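Local coordinates for PCF11 protein (Saccharomyces cerevisiae, PDB 1SZ9) that probably helps couple mRNA 3'-end processing to transcription by binding the carboxy-terminal domain of RNA polymerase II through its helical CTD-interacting domain, at residues A[67-70]-A[71-75]; A[31-34]-A[35-39]; A[22-25]-A[26-30]; A[112-115]-A[116-119]. One frame throughout, in Å; residues are numbered along the deposited sequence.

Contact 1. Residues A[67-70]-A[71-75]; sequences LDSI and CKNVG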
loop_
_atom_site.group_PDB
_atom_site.type_symbol
_atom_site.label_atom_id
_atom_site.label_comp_id
_atom_site.label_asym_id
_atom_site.label_seq_id
_atom_site.Cartn_x
_atom_site.Cartn_y
_atom_site.Cartn_z
ATOM N N LEU A 67 2.050 2.563 1.200
ATOM C CA LEU A 67 1.923 2.040 -0.163
ATOM C C LEU A 67 1.003 2.970 -0.979
ATOM O O LEU A 67 1.304 3.329 -2.114
ATOM C CB LEU A 67 1.308 0.631 -0.110
ATOM C CG LEU A 67 1.090 -0.176 -1.404
ATOM C CD1 LEU A 67 0.974 -1.675 -1.063
ATOM C CD2 LEU A 67 -0.175 0.297 -2.133
ATOM N N ASP A 68 -0.116 3.350 -0.371
ATOM C CA ASP A 68 -1.096 4.235 -0.994
ATOM C C ASP A 68 -0.486 5.606 -1.348
ATOM O O ASP A 68 -0.660 6.097 -2.457
ATOM C CB ASP A 68 -2.275 4.446 -0.030
ATOM C CG ASP A 68 -3.369 5.308 -0.622
ATOM O OD1 ASP A 68 -4.161 4.801 -1.438
ATOM O OD2 ASP A 68 -3.435 6.499 -0.277
ATOM N N SER A 69 0.223 6.211 -0.398
ATOM C CA SER A 69 0.830 7.526 -0.617
ATOM C C SER A 69 1.863 7.476 -1.746
ATOM O O SER A 69 1.857 8.314 -2.647
ATOM C CB SER A 69 1.461 8.040 0.689
ATOM O OG SER A 69 2.062 9.314 0.518
ATOM N N ILE A 70 2.734 6.476 -1.709
ATOM C CA ILE A 70 3.740 6.317 -2.746
ATOM C C ILE A 70 3.102 6.154 -4.136
ATOM O O ILE A 70 3.522 6.791 -5.108
ATOM C CB ILE A 70 4.657 5.108 -2.420
ATOM C CG1 ILE A 70 5.591 5.487 -1.256
ATOM C CG2 ILE A 70 5.435 4.659 -3.671
ATOM C CD1 ILE A 70 6.241 4.281 -0.584
ATOM N N CYS A 71 2.075 5.318 -4.241
ATOM C CA CYS A 71 1.424 5.129 -5.529
ATOM C C CYS A 71 0.675 6.361 -6.037
ATOM O O CYS A 71 0.770 6.708 -7.213
ATOM C CB CYS A 71 0.473 3.941 -5.467
ATOM S SG CYS A 71 1.351 2.384 -5.348
ATOM N N LYS A 72 -0.074 7.012 -5.157
ATOM C CA LYS A 72 -0.835 8.203 -5.533
ATOM C C LYS A 72 0.011 9.449 -5.825
ATOM O O LYS A 72 -0.351 10.261 -6.669
ATOM C CB LYS A 72 -1.826 8.558 -4.433
ATOM C CG LYS A 72 -3.123 7.772 -4.491
ATOM C CD LYS A 72 -4.043 8.178 -3.363
ATOM C CE LYS A 72 -5.389 7.465 -3.448
ATOM N NZ LYS A 72 -6.167 7.751 -2.216
ATOM N N ASN A 73 1.131 9.603 -5.131
ATOM C CA ASN A 73 1.950 10.796 -5.308
ATOM C C ASN A 73 3.169 10.640 -6.186
ATOM O O ASN A 73 3.629 11.614 -6.778
ATOM C CB ASN A 73 2.357 11.345 -3.941
ATOM C CG ASN A 73 1.151 11.682 -3.087
ATOM O OD1 ASN A 73 0.286 12.447 -3.508
ATOM N ND2 ASN A 73 1.078 11.106 -1.893
ATOM N N VAL A 74 3.709 9.429 -6.246
ATOM C CA VAL A 74 4.867 9.177 -7.082
ATOM C C VAL A 74 4.368 8.538 -8.373
ATOM O O VAL A 74 4.722 8.984 -9.463
ATOM C CB VAL A 74 5.886 8.236 -6.401
ATOM C CG1 VAL A 74 7.172 8.158 -7.242
ATOM C CG2 VAL A 74 6.219 8.748 -5.002
ATOM N N GLY A 75 3.529 7.511 -8.238
ATOM C CA GLY A 75 2.993 6.810 -9.394
ATOM C C GLY A 75 3.960 5.743 -9.867
ATOM O O GLY A 75 4.494 4.986 -9.058
HETATM O O HOH W 1 -6.906 5.249 -1.386
#

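Contact 2. Residues A[31-34]-A[35-39]; sequences TKLA and EENIS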
loop_
_atom_site.group_PDB
_atom_site.type_symbol
_atom_site.label_atom_id
_atom_site.label_comp_id
_atom_site.label_asym_id
_atom_site.label_seq_id
_atom_site.Cartn_x
_atom_site.Cartn_y
_atom_site.Cartn_z
ATOM N N THR A 31 7.495 8.594 1.164
ATOM C CA THR A 31 7.050 8.921 -0.192
ATOM C C THR A 31 8.139 9.726 -0.920
ATOM O O THR A 31 8.398 9.507 -2.098
ATOM C CB THR A 31 5.731 9.741 -0.142
ATOM O OG1 THR A 31 4.755 9.002 0.603
ATOM C CG2 THR A 31 5.184 10.024 -1.561
ATOM N N LYS A 32 8.774 10.654 -0.207
ATOM C CA LYS A 32 9.837 11.470 -0.781
ATOM C C LYS A 32 11.049 10.583 -1.105
ATOM O O LYS A 32 11.687 10.757 -2.136
ATOM C CB LYS A 32 10.231 12.588 0.195
ATOM C CG LYS A 32 9.168 13.667 0.359
ATOM C CD LYS A 32 9.468 14.563 1.571
ATOM C CE LYS A 32 10.786 15.307 1.402
ATOM N NZ LYS A 32 11.037 16.223 2.532
ATOM N N LEU A 33 11.364 9.633 -0.228
ATOM C CA LEU A 33 12.471 8.715 -0.489
ATOM C C LEU A 33 12.164 7.877 -1.749
ATOM O O LEU A 33 13.057 7.573 -2.551
ATOM C CB LEU A 33 12.690 7.775 0.710
ATOM C CG LEU A 33 13.441 8.324 1.934
ATOM C CD1 LEU A 33 13.376 7.333 3.100
ATOM C CD2 LEU A 33 14.909 8.583 1.543
ATOM N N ALA A 34 10.900 7.497 -1.911
ATOM C CA ALA A 34 10.493 6.693 -3.059
ATOM C C ALA A 34 10.577 7.521 -4.355
ATOM O O ALA A 34 10.932 7.008 -5.404
ATOM C CB ALA A 34 9.075 6.155 -2.844
ATOM N N GLU A 35 10.266 8.805 -4.256
ATOM C CA GLU A 35 10.322 9.734 -5.387
ATOM C C GLU A 35 11.778 9.991 -5.814
ATOM O O GLU A 35 12.105 10.035 -6.998
ATOM C CB GLU A 35 9.667 11.063 -4.971
ATOM C CG GLU A 35 9.844 12.261 -5.917
ATOM C CD GLU A 35 8.786 12.320 -7.021
ATOM O OE1 GLU A 35 7.643 11.902 -6.782
ATOM O OE2 GLU A 35 9.082 12.814 -8.123
ATOM N N GLU A 36 12.652 10.137 -4.833
ATOM C CA GLU A 36 14.052 10.441 -5.082
ATOM C C GLU A 36 14.968 9.266 -5.376
ATOM O O GLU A 36 16.094 9.455 -5.821
ATOM C CB GLU A 36 14.602 11.208 -3.887
ATOM C CG GLU A 36 14.059 12.608 -3.757
ATOM C CD GLU A 36 14.194 13.141 -2.348
ATOM O OE1 GLU A 36 15.176 12.779 -1.656
ATOM O OE2 GLU A 36 13.321 13.932 -1.931
ATOM N N ASN A 37 14.495 8.052 -5.147
ATOM C CA ASN A 37 15.338 6.897 -5.365
ATOM C C ASN A 37 14.642 5.813 -6.158
ATOM O O ASN A 37 14.672 4.643 -5.781
ATOM C CB ASN A 37 15.796 6.360 -4.007
ATOM C CG ASN A 37 16.569 7.400 -3.213
ATOM O OD1 ASN A 37 17.777 7.547 -3.386
ATOM N ND2 ASN A 37 15.865 8.152 -2.358
ATOM N N ILE A 38 14.016 6.201 -7.261
ATOM C CA ILE A 38 13.324 5.239 -8.083
ATOM C C ILE A 38 14.211 4.056 -8.444
ATOM O O ILE A 38 13.724 2.955 -8.675
ATOM C CB ILE A 38 12.760 5.903 -9.351
ATOM C CG1 ILE A 38 11.525 6.733 -8.967
ATOM C CG2 ILE A 38 12.422 4.830 -10.409
ATOM C CD1 ILE A 38 10.825 7.417 -10.150
ATOM N N SER A 39 15.522 4.269 -8.461
ATOM C CA SER A 39 16.428 3.175 -8.773
ATOM C C SER A 39 16.333 2.063 -7.718
ATOM O O SER A 39 16.737 0.924 -7.972
ATOM C CB SER A 39 17.868 3.702 -8.879
ATOM O OG SER A 39 18.124 4.696 -7.893
#

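Contact 3. Residues A[22-25]-A[26-30]; sequences NSRP and IITTL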
loop_
_atom_site.group_PDB
_atom_site.type_symbol
_atom_site.label_atom_id
_atom_site.label_comp_id
_atom_site.label_asym_id
_atom_site.label_seq_id
_atom_site.Cartn_x
_atom_site.Cartn_y
_atom_site.Cartn_z
ATOM N N ASN A 22 -0.662 6.115 12.265
ATOM C CA ASN A 22 -0.831 6.882 11.040
ATOM C C ASN A 22 -0.011 8.158 11.149
ATOM O O ASN A 22 -0.536 9.241 11.417
ATOM C CB ASN A 22 -2.315 7.187 10.811
ATOM C CG ASN A 22 -2.571 7.898 9.488
ATOM O OD1 ASN A 22 -1.676 8.024 8.647
ATOM N ND2 ASN A 22 -3.797 8.359 9.302
ATOM N N SER A 23 1.299 8.003 10.961
ATOM C CA SER A 23 2.228 9.119 11.042
ATOM C C SER A 23 2.393 9.846 9.727
ATOM O O SER A 23 3.007 9.317 8.795
ATOM C CB SER A 23 3.604 8.631 11.495
ATOM O OG SER A 23 4.511 9.706 11.446
ATOM N N ARG A 24 1.873 11.064 9.654
ATOM C CA ARG A 24 1.992 11.854 8.428
ATOM C C ARG A 24 3.465 12.169 8.084
ATOM O O ARG A 24 3.868 12.012 6.942
ATOM C CB ARG A 24 1.156 13.155 8.532
ATOM C CG ARG A 24 -0.365 12.930 8.537
ATOM C CD ARG A 24 -0.803 12.144 7.290
ATOM N NE ARG A 24 -0.378 12.833 6.067
ATOM C CZ ARG A 24 -0.128 12.232 4.907
ATOM N NH1 ARG A 24 -0.261 10.911 4.785
ATOM N NH2 ARG A 24 0.261 12.958 3.869
ATOM N N PRO A 25 4.287 12.587 9.074
ATOM C CA PRO A 25 5.699 12.894 8.774
ATOM C C PRO A 25 6.435 11.701 8.183
ATOM O O PRO A 25 7.182 11.842 7.222
ATOM C CB PRO A 25 6.280 13.288 10.138
ATOM C CG PRO A 25 5.110 13.803 10.878
ATOM C CD PRO A 25 3.997 12.855 10.492
ATOM N N ILE A 26 6.214 10.528 8.768
ATOM C CA ILE A 26 6.847 9.297 8.301
ATOM C C ILE A 26 6.332 8.873 6.919
ATOM O O ILE A 26 7.108 8.564 6.013
ATOM C CB ILE A 26 6.607 8.123 9.293
ATOM C CG1 ILE A 26 7.364 8.361 10.608
ATOM C CG2 ILE A 26 7.021 6.817 8.659
ATOM C CD1 ILE A 26 7.120 7.267 11.661
ATOM N N ILE A 27 5.021 8.850 6.756
ATOM C CA ILE A 27 4.467 8.453 5.465
ATOM C C ILE A 27 4.972 9.380 4.367
ATOM O O ILE A 27 5.382 8.931 3.298
ATOM C CB ILE A 27 2.917 8.439 5.514
ATOM C CG1 ILE A 27 2.452 7.171 6.246
ATOM C CG2 ILE A 27 2.324 8.480 4.105
ATOM C CD1 ILE A 27 1.019 7.264 6.715
ATOM N N THR A 28 4.961 10.674 4.641
ATOM C CA THR A 28 5.425 11.640 3.650
ATOM C C THR A 28 6.919 11.493 3.378
ATOM O O THR A 28 7.359 11.629 2.240
ATOM C CB THR A 28 5.103 13.077 4.111
ATOM O OG1 THR A 28 3.686 13.283 4.004
ATOM C CG2 THR A 28 5.829 14.113 3.229
ATOM N N THR A 29 7.694 11.209 4.420
ATOM C CA THR A 29 9.131 11.041 4.259
ATOM C C THR A 29 9.423 9.788 3.435
ATOM O O THR A 29 10.310 9.802 2.580
ATOM C CB THR A 29 9.844 11.002 5.637
ATOM O OG1 THR A 29 9.702 12.287 6.266
ATOM C CG2 THR A 29 11.335 10.689 5.477
ATOM N N LEU A 30 8.679 8.710 3.673
ATOM C CA LEU A 30 8.867 7.490 2.884
ATOM C C LEU A 30 8.502 7.749 1.400
ATOM O O LEU A 30 9.127 7.194 0.493
ATOM C CB LEU A 30 7.997 6.348 3.435
ATOM C CG LEU A 30 8.395 5.738 4.791
ATOM C CD1 LEU A 30 7.301 4.754 5.280
ATOM C CD2 LEU A 30 9.759 5.012 4.641
#

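Contact 4. Residues A[112-115]-A[116-119]; sequences WLNP and NDTG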
loop_
_atom_site.group_PDB
_atom_site.type_symbol
_atom_site.label_atom_id
_atom_site.label_comp_id
_atom_site.label_asym_id
_atom_site.label_seq_id
_atom_site.Cartn_x
_atom_site.Cartn_y
_atom_site.Cartn_z
ATOM N N TRP A 112 -8.868 4.109 -4.767
ATOM C CA TRP A 112 -7.969 3.563 -5.793
ATOM C C TRP A 112 -8.688 3.516 -7.145
ATOM O O TRP A 112 -8.045 3.492 -8.180
ATOM C CB TRP A 112 -7.480 2.137 -5.470
ATOM C CG TRP A 112 -6.504 2.011 -4.317
ATOM C CD1 TRP A 112 -5.744 3.002 -3.763
ATOM C CD2 TRP A 112 -6.167 0.808 -3.618
ATOM N NE1 TRP A 112 -4.946 2.486 -2.755
ATOM C CE2 TRP A 112 -5.191 1.142 -2.647
ATOM C CE3 TRP A 112 -6.600 -0.522 -3.715
ATOM C CZ2 TRP A 112 -4.635 0.186 -1.776
ATOM C CZ3 TRP A 112 -6.046 -1.474 -2.850
ATOM C CH2 TRP A 112 -5.075 -1.109 -1.894
ATOM N N LEU A 113 -10.019 3.484 -7.128
ATOM C CA LEU A 113 -10.823 3.445 -8.364
ATOM C C LEU A 113 -10.819 4.796 -9.093
ATOM O O LEU A 113 -11.048 4.862 -10.287
ATOM C CB LEU A 113 -12.268 3.036 -8.040
ATOM C CG LEU A 113 -12.715 1.569 -8.139
ATOM C CD1 LEU A 113 -11.544 0.609 -8.224
ATOM C CD2 LEU A 113 -13.613 1.262 -6.962
ATOM N N ASN A 114 -10.556 5.872 -8.368
ATOM C CA ASN A 114 -10.501 7.206 -8.958
ATOM C C ASN A 114 -9.499 8.047 -8.152
ATOM O O ASN A 114 -9.868 9.029 -7.500
ATOM C CB ASN A 114 -11.897 7.851 -8.955
ATOM C CG ASN A 114 -11.907 9.229 -9.623
ATOM O OD1 ASN A 114 -11.207 9.447 -10.614
ATOM N ND2 ASN A 114 -12.707 10.160 -9.083
ATOM N N PRO A 115 -8.204 7.677 -8.206
ATOM C CA PRO A 115 -7.166 8.403 -7.459
ATOM C C PRO A 115 -6.991 9.857 -7.906
ATOM O O PRO A 115 -6.867 10.130 -9.095
ATOM C CB PRO A 115 -5.915 7.585 -7.727
ATOM C CG PRO A 115 -6.121 7.155 -9.173
ATOM C CD PRO A 115 -7.602 6.762 -9.199
ATOM N N ASN A 116 -6.994 10.777 -6.948
ATOM C CA ASN A 116 -6.814 12.186 -7.262
ATOM C C ASN A 116 -7.792 12.677 -8.324
ATOM O O ASN A 116 -7.479 13.586 -9.084
ATOM C CB ASN A 116 -5.368 12.409 -7.726
ATOM C CG ASN A 116 -4.356 11.981 -6.667
ATOM O OD1 ASN A 116 -3.495 11.129 -6.906
ATOM N ND2 ASN A 116 -4.471 12.563 -5.493
ATOM N N ASP A 117 -8.977 12.079 -8.359
ATOM C CA ASP A 117 -10.018 12.431 -9.326
ATOM C C ASP A 117 -9.536 12.452 -10.771
ATOM O O ASP A 117 -9.903 13.340 -11.536
ATOM C CB ASP A 117 -10.647 13.793 -8.992
ATOM C CG ASP A 117 -11.924 14.064 -9.810
ATOM O OD1 ASP A 117 -12.698 13.106 -10.011
ATOM O OD2 ASP A 117 -12.162 15.215 -10.237
ATOM N N THR A 118 -8.720 11.470 -11.150
ATOM C CA THR A 118 -8.204 11.402 -12.516
ATOM C C THR A 118 -9.086 10.564 -13.436
ATOM O O THR A 118 -8.903 10.582 -14.649
ATOM C CB THR A 118 -6.788 10.775 -12.582
ATOM O OG1 THR A 118 -6.841 9.428 -12.084
ATOM C CG2 THR A 118 -5.786 11.603 -11.777
ATOM N N GLY A 119 -10.020 9.813 -12.857
ATOM C CA GLY A 119 -10.882 8.965 -13.663
ATOM C C GLY A 119 -10.155 7.743 -14.215
ATOM O O GLY A 119 -10.673 7.075 -15.096
#

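Contact 1. Residues A[67-70]-A[71-75]
Asp68 sends its carboxylate forward along the helix by setting CG opposite the backbone N (chi1 -178°), while Lys72, one turn later, holds CG beside its own N (chi1 -83°) and runs extended from there to the ammonium group. The two side chains cross obliquely, and both the aliphatic end and the charge of the lysine reach the acid. CE of Lys72 lies 3.6 Å from OD1 of Asp68, and NZ of Lys72 forms a rather long salt bridge of 3.6 Å to OD2 of Asp68. A water spans the pair, donating to Asp68 OD1 at 2.8 Å and accepting from Lys72 NZ at 2.7 Å. With OD1 bonded to both the water and the indole NE1 of Trp112, and OD2 facing the lysine, the carboxylate is probably restrained from turning, and its surroundings would probably favour the charged form. On the next flank Asn73 ND2 makes a weak bond of 3.2 Å to Ser69 OG, whose stronger partner is the hydroxyl of Thr31. At the helix end Ile70 O accepts twice: from Val74 N at 2.9 Å, tilted 34° from the carbonyl plane, and from Gly75 N, which lies in that plane. The bond to Gly75 spans five residues, and there the chain leaves the helix with positive phi, a conformation suited to glycine. The apolar side of these turns is buried: Ile70 meets Ala34 of helix 24-36 and Ile48 of helix 41-54, whereas Leu67 and Cys71 pack on Phe82 of helix 78-83, so that this face of helix 57-73 packs against three other helices.

Contact 2. Residues A[31-34]-A[35-39]
Leu33 O is gripped twice by one residue, Asn37, which bonds it through both its side chain and its backbone. The side-chain bond, from Asn37 ND2, is short and straight (2.9 Å, 164° at the hydrogen); it arrives on a lone pair in the carbonyl plane, and the acceptor lies within 5° of the asparagine's own amide plane. The backbone bond from Asn37 N is weak. With CG beside the backbone N (chi1 -59°), the amide of Asn37 turns back to run alongside Leu33, and ND2 comes within 4.0 Å of Leu33 CD2. Glu36 takes a different course on its exposed flank: its chain passes over the carbonyl of Lys32, with CG of Glu36 3.4 Å from Lys32 O, and its OE2 remains 5.5 Å from Lys32 NZ, a loose attraction at most. After Asn37 the chain changes direction, and Ile38 CG1 rests 3.6 Å from Ala34 O, a carbonyl that also accepts from the hydroxyl of Tyr78. The arrangement is a side-chain-to-backbone closure of a helix C-terminus: the first residue to leave helical angles reinforces with its amide a carbonyl whose backbone bond has weakened, where helix 24-36 gives way to a short 3-10 segment before helix 41-54 of the all-helical CID fold.

Contact 3. Residues A[22-25]-A[26-30]
The guanidinium of Arg24 is met obliquely by Ile27 CG2, 3.6 Å from NH1 of Arg24, and by Thr28 OG1; the latter stands 3.4 Å from Arg24 NH2 without forming a hydrogen bond to it. Two successive bends, chi2 and chi3 both -56°, curl the arginine forward over the first turn. A second flat group, the carbonyl of Pro25, is approached from opposite faces of its plane by the two donors of Thr29: OG1 of Thr29 reaches Pro25 O at 2.7 Å, and N of Thr29 reaches the same oxygen at 2.9 Å. Thr28 likewise gives two donors to one carbonyl, its N bonding Arg24 O well and its OG1 only weakly, at 3.2 Å. Before the first turn, Ser23 occupies the N-cap position. Its OG accepts from Ile26 N at 3.3 Å, and its carbonyl O receives Ile27 N in an ordinary helical bond. The capping hydroxyl also lies against CG1 of Ile26. An alanine in place of Ser23 would leave the N-H of Ile26 without this acceptor and would be likely to fray the first turn of the helix. Asn22 sets its OD1 3.4 Å from Ile27 CD1, next to Tyr62 and Tyr65 of helix 57-73, while Ile26 packs on Ile15 of helix 3-16. The chemistry thus divides by side: serine and threonine hydroxyls settle the polar groups where the helix begins, supplying an acceptor at the cap and extra donors to the carbonyls that follow, while the isoleucines serve the hydrophobic packing against neighbouring helices.

Contact 4. Residues A[112-115]-A[116-119]
Asn114 forms the tight part of this turn, its amide bonded at both ends. OD1 of Asn114 accepts from Gly119 N at only 2.6 Å, almost in line with the side-chain carbonyl, while ND2 of Asn114 donates a straight bond (3.1 Å, 170°) to Asp117 OD1. That oxygen uses its anti lone pair, and the amide and carboxylate planes stand 79° apart. With a leucine here, Gly119 N would probably lose its acceptor and the Asp117 carboxylate the N-H that orients it. Pro115 O is held twice by Thr118: by OG1 in the carbonyl plane, and by N from above that plane, each at 3.1 Å. The Pro115 ring, buried against Leu122, belongs to the packed side too; the Thr118 side chain crosses it at about a right angle, with 3.8 Å between Pro115 CG and Thr118 OG1. The other side is open to solvent at Asn116, Asp117, Thr118 and Gly119, and the Asn114-Asp117 pair, though well bonded, lies toward it. Asp117 N to Asn114 O (3.3 Å) and Thr118 N to Pro115 O close two overlapping beta turns: a type II-like turn at 114-117 running into a left-handed turn at 115-118, close to type III', a variant of type I', in the loop between helices 99-112 and 125-137.

Overall arrangement
Contacts 2 and 3 lie on the same helix, 24-36, at its end and its beginning; contact 1 is the end of helix 57-73 packed beside it, and contact 4 is a loop with no regular structure. Contacts 1, 2 and 3 are partly buried, whereas contact 4 is a surface contact. The centre of contact 1 lies about 8 Å from the chain's centre, nearer than any other, and contact 1 alone touches all the rest, joining contacts 2 and 4 by hydrogen bonds and contact 3 by packing. Contacts 2 and 4 stay apart, their nearest atoms about 10 Å from each other. Contact 1 adds charge pairing to its helix end; at both ends of helix 24-36 and in the loop, the polar work falls mainly to amides and hydroxyls.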